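Local atomic coordinates of argonaute (Methanocaldococcus jannaschii, PDB entry 5G5S), a protein that uses short single-stranded DNA guides to bind complementary single-stranded DNA targets and slices them, possibly defending its archaeal host against invading genetic elements. Residues I686-A689 / D690-V693; Y444-L447 / K448-L451. One frame throughout, in Å; residues are numbered along the deposited sequence.

Interaction 1: I686-A689 / D690-V693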
loop_
_atom_site.group_PDB
_atom_site.type_symbol
_atom_site.label_atom_id
_atom_site.label_comp_id
_atom_site.label_asym_id
_atom_site.label_seq_id
_atom_site.Cartn_x
_atom_site.Cartn_y
_atom_site.Cartn_z
ATOM N N ILE A 686 2.315 2.543 8.216
ATOM C CA ILE A 686 2.750 2.302 6.835
ATOM C C ILE A 686 1.626 2.590 5.820
ATOM O O ILE A 686 1.891 3.204 4.782
ATOM C CB ILE A 686 3.505 0.941 6.640
ATOM C CG1 ILE A 686 4.049 0.782 5.193
ATOM C CG2 ILE A 686 2.672 -0.273 7.099
ATOM C CD1 ILE A 686 4.961 -0.384 4.946
ATOM N N HIS A 687 0.374 2.211 6.156
ATOM C CA HIS A 687 -0.825 2.457 5.337
ATOM C C HIS A 687 -1.015 3.963 5.035
ATOM O O HIS A 687 -1.289 4.328 3.897
ATOM C CB HIS A 687 -2.082 1.876 6.037
ATOM C CG HIS A 687 -3.378 2.276 5.407
ATOM N ND1 HIS A 687 -3.898 1.585 4.320
ATOM C CD2 HIS A 687 -4.226 3.280 5.730
ATOM C CE1 HIS A 687 -5.028 2.192 4.012
ATOM N NE2 HIS A 687 -5.263 3.228 4.821
ATOM N N TYR A 688 -0.905 4.810 6.071
ATOM C CA TYR A 688 -1.076 6.250 5.950
ATOM C C TYR A 688 0.121 6.952 5.308
ATOM O O TYR A 688 -0.080 7.952 4.623
ATOM C CB TYR A 688 -1.524 6.889 7.278
ATOM C CG TYR A 688 -2.953 6.551 7.654
ATOM C CD1 TYR A 688 -4.007 6.813 6.777
ATOM C CD2 TYR A 688 -3.263 6.051 8.915
ATOM C CE1 TYR A 688 -5.329 6.535 7.130
ATOM C CE2 TYR A 688 -4.579 5.774 9.280
ATOM C CZ TYR A 688 -5.609 6.006 8.378
ATOM O OH TYR A 688 -6.901 5.709 8.727
ATOM N N ALA A 689 1.348 6.414 5.487
ATOM C CA ALA A 689 2.552 6.930 4.824
ATOM C C ALA A 689 2.372 6.763 3.291
ATOM O O ALA A 689 2.664 7.691 2.528
ATOM C CB ALA A 689 3.789 6.172 5.283
ATOM N N ASP A 690 1.858 5.589 2.863
ATOM C CA ASP A 690 1.600 5.293 1.457
ATOM C C ASP A 690 0.510 6.206 0.878
ATOM O O ASP A 690 0.672 6.708 -0.230
ATOM C CB ASP A 690 1.267 3.810 1.247
ATOM C CG ASP A 690 1.016 3.467 -0.212
ATOM O OD1 ASP A 690 1.958 3.611 -1.031
ATOM O OD2 ASP A 690 -0.137 3.120 -0.550
ATOM N N LYS A 691 -0.568 6.452 1.650
ATOM C CA LYS A 691 -1.675 7.333 1.271
ATOM C C LYS A 691 -1.234 8.804 1.123
ATOM O O LYS A 691 -1.797 9.529 0.296
ATOM C CB LYS A 691 -2.831 7.209 2.280
ATOM C CG LYS A 691 -3.816 6.072 1.972
ATOM C CD LYS A 691 -4.964 6.081 2.975
ATOM C CE LYS A 691 -6.245 5.457 2.447
ATOM N NZ LYS A 691 -7.240 5.190 3.534
ATOM N N PHE A 692 -0.240 9.243 1.918
ATOM C CA PHE A 692 0.270 10.608 1.841
ATOM C C PHE A 692 1.132 10.782 0.597
ATOM O O PHE A 692 1.002 11.790 -0.098
ATOM C CB PHE A 692 1.013 11.033 3.122
ATOM C CG PHE A 692 1.608 12.426 3.033
ATOM C CD1 PHE A 692 0.825 13.551 3.255
ATOM C CD2 PHE A 692 2.935 12.612 2.658
ATOM C CE1 PHE A 692 1.366 14.832 3.144
ATOM C CE2 PHE A 692 3.478 13.895 2.554
ATOM C CZ PHE A 692 2.691 14.995 2.803
ATOM N N VAL A 693 1.991 9.788 0.306
ATOM C CA VAL A 693 2.869 9.784 -0.872
ATOM C C VAL A 693 2.036 9.816 -2.168
ATOM O O VAL A 693 2.359 10.603 -3.065
ATOM C CB VAL A 693 3.964 8.677 -0.800
ATOM C CG1 VAL A 693 4.748 8.553 -2.109
ATOM C CG2 VAL A 693 4.926 8.956 0.357
#
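On one side of helix 684-697 in the PIWI domain, Lys691 reaches back one turn to His687, an i to i+4 contact in which Lys691 NZ donates to His687 NE2 at 3.1 Å. The ammonium meets the ring at its edge, 19° out of the ring plane. With NE2 accepting, the imidazole is probably neutral, protonated on ND1. A chi1 of 170° turns the imidazole so that its NE2 edge faces the lysine's end, and the extended lysine chain brings CD and CE each 3.4 Å from His687 NE2. That chain runs alongside Tyr688, Lys691 CD lying 4.0 Å from Tyr688 CD1. Tyr688 suits its buried place: its ring packs on Tyr524, Leu712 and Ile715, while its OH bonds Ser671, which contacts guide DNA, and Tyr670 N. Four successive i to i+4 backbone bonds hold the turns. Asp690, catalytic by similarity, brings its carboxylate close to that of Asp506, two like charges consistent with the manganese site likewise assigned to both. Small Ala689 lets the helix settle against Val522 of strand 517-525 and Asp506 of strand 501-506, while Phe692 packs on Cys520 of strand 517-525 and Ile533 of strand 530-537 and meets Phe714 edge-to-face.

Interaction 2: Y444-L447 / K448-L451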
loop_
_atom_site.group_PDB
_atom_site.type_symbol
_atom_site.label_atom_id
_atom_site.label_comp_id
_atom_site.label_asym_id
_atom_site.label_seq_id
_atom_site.Cartn_x
_atom_site.Cartn_y
_atom_site.Cartn_z
ATOM N N TYR A 444 -15.290 13.418 -7.386
ATOM C CA TYR A 444 -15.535 13.710 -5.969
ATOM C C TYR A 444 -14.210 13.868 -5.228
ATOM O O TYR A 444 -14.105 14.713 -4.339
ATOM C CB TYR A 444 -16.403 12.625 -5.307
ATOM C CG TYR A 444 -17.838 12.577 -5.800
ATOM C CD1 TYR A 444 -18.650 13.710 -5.761
ATOM C CD2 TYR A 444 -18.411 11.380 -6.220
ATOM C CE1 TYR A 444 -19.976 13.666 -6.199
ATOM C CE2 TYR A 444 -19.743 11.317 -6.629
ATOM C CZ TYR A 444 -20.516 12.466 -6.631
ATOM O OH TYR A 444 -21.821 12.413 -7.038
ATOM N N GLU A 445 -13.190 13.078 -5.626
ATOM C CA GLU A 445 -11.829 13.140 -5.076
ATOM C C GLU A 445 -11.142 14.427 -5.577
ATOM O O GLU A 445 -10.363 15.035 -4.837
ATOM C CB GLU A 445 -11.016 11.888 -5.471
ATOM C CG GLU A 445 -11.484 10.583 -4.836
ATOM C CD GLU A 445 -11.418 10.523 -3.323
ATOM O OE1 GLU A 445 -10.397 10.962 -2.742
ATOM O OE2 GLU A 445 -12.402 10.044 -2.715
ATOM N N ILE A 446 -11.457 14.846 -6.831
ATOM C CA ILE A 446 -10.968 16.100 -7.429
ATOM C C ILE A 446 -11.511 17.263 -6.604
ATOM O O ILE A 446 -10.755 18.176 -6.279
ATOM C CB ILE A 446 -11.304 16.214 -8.956
ATOM C CG1 ILE A 446 -10.463 15.235 -9.802
ATOM C CG2 ILE A 446 -11.196 17.650 -9.504
ATOM C CD1 ILE A 446 -8.944 15.288 -9.540
ATOM N N LEU A 447 -12.804 17.184 -6.218
ATOM C CA LEU A 447 -13.474 18.188 -5.396
ATOM C C LEU A 447 -12.805 18.335 -4.030
ATOM O O LEU A 447 -12.521 19.452 -3.633
ATOM C CB LEU A 447 -14.991 17.910 -5.262
ATOM C CG LEU A 447 -15.839 19.029 -4.609
ATOM C CD1 LEU A 447 -15.875 20.276 -5.472
ATOM C CD2 LEU A 447 -17.249 18.557 -4.315
ATOM N N LYS A 448 -12.502 17.222 -3.346
ATOM C CA LYS A 448 -11.842 17.234 -2.030
ATOM C C LYS A 448 -10.469 17.907 -2.047
ATOM O O LYS A 448 -10.167 18.729 -1.174
ATOM C CB LYS A 448 -11.715 15.822 -1.471
ATOM C CG LYS A 448 -13.043 15.205 -1.079
ATOM C CD LYS A 448 -12.854 14.058 -0.086
ATOM C CE LYS A 448 -12.247 12.812 -0.676
ATOM N NZ LYS A 448 -12.283 11.691 0.301
ATOM N N LYS A 449 -9.648 17.528 -3.034
ATOM C CA LYS A 449 -8.295 18.014 -3.256
ATOM C C LYS A 449 -8.277 19.538 -3.452
ATOM O O LYS A 449 -7.583 20.234 -2.713
ATOM C CB LYS A 449 -7.671 17.266 -4.445
ATOM C CG LYS A 449 -6.232 17.632 -4.760
ATOM C CD LYS A 449 -5.706 16.774 -5.890
ATOM C CE LYS A 449 -5.980 17.317 -7.272
ATOM N NZ LYS A 449 -5.805 16.268 -8.312
ATOM N N GLN A 450 -9.064 20.035 -4.420
ATOM C CA GLN A 450 -9.213 21.457 -4.763
ATOM C C GLN A 450 -9.830 22.282 -3.633
ATOM O O GLN A 450 -9.557 23.478 -3.532
ATOM C CB GLN A 450 -10.018 21.633 -6.063
ATOM C CG GLN A 450 -9.265 21.200 -7.321
ATOM C CD GLN A 450 -9.881 21.725 -8.596
ATOM O OE1 GLN A 450 -11.103 21.851 -8.735
ATOM N NE2 GLN A 450 -9.035 22.023 -9.573
ATOM N N LEU A 451 -10.681 21.643 -2.811
ATOM C CA LEU A 451 -11.333 22.218 -1.636
ATOM C C LEU A 451 -10.261 22.468 -0.571
ATOM O O LEU A 451 -10.269 23.525 0.049
ATOM C CB LEU A 451 -12.381 21.224 -1.098
ATOM C CG LEU A 451 -13.832 21.672 -0.876
ATOM C CD1 LEU A 451 -14.293 22.687 -1.892
ATOM C CD2 LEU A 451 -14.755 20.477 -0.888
#
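Lys448 NZ is held by Glu445 from within the helix and by Asn460 OD1 from strand 456-462. The first grip is a salt bridge to Glu445 OE2 at 3.4 Å, weak as a hydrogen bond; the Asn460 bond is the stronger. Glu445 and Lys448 lie side by side and point the same way, an i to i+3 pair. In the glutamate the bend at chi2 (-62°) sets the carboxylate beside the lysine, whose own chain runs back toward the start of the helix and bends at chi3 (-71°), so that Lys448 CE also comes within 3.3 Å of Glu445 OE1.

On another side of the helix Lys449 runs alongside Ile446, and Lys449 NZ lies 3.5 Å from the Ile446 CD1 methyl. Lysine suits this place because a long aliphatic arm can run past Ile446 while its charged end reaches Glu179, in a salt bridge, and Lys698 O, in a hydrogen bond. Leu447 and Leu451 cross one turn apart, Leu447 CG to Leu451 CD2 at 4.1 Å; these branched apolar chains pack on Ile432 of strand 428-434 and also touch helix 412-420, Leu447 on Ile415 and Leu451 on Ile416. Backbone bonds bind the two turns, Gln450 N to Ile446 O being nearly straight at 173°. Helix 442-452 is the crossover of the beta-alpha-beta unit 428-434, 442-452, 456-462 in the Mid domain.

Tyr444 sends its OH to Asp365 and Lys435 N. With Lys448, Gln459 and Lys485 it follows the order of the Tyr-Lys-Gln-Lys set of Argonaute Mid domains. A lysine tethered by one weak carboxylate bond and an amide, beside the 459-462 region that binds the guide's phosphorylated 5' end, would probably be held ready to meet that phosphate.

How the interactions relate
Interactions 1 and 2 are each turns of a single helix, but of different domains: 686-693 in PIWI, near the centre of the folded molecule, and 444-451 in Mid, with their centres about 18 Å apart and their nearest atoms about 9 Å apart. Despite its central position, interaction 1 is only partly buried; interaction 2 is largely buried. The first pairs a lysine with a histidine acting as acceptor and carries an acid assigned by similarity to the catalytic site. The second pairs a lysine with an acid and faces the pocket for the guide's 5' end. Each helix turns an apolar side to its own sheet, mixed in PIWI and parallel in Mid.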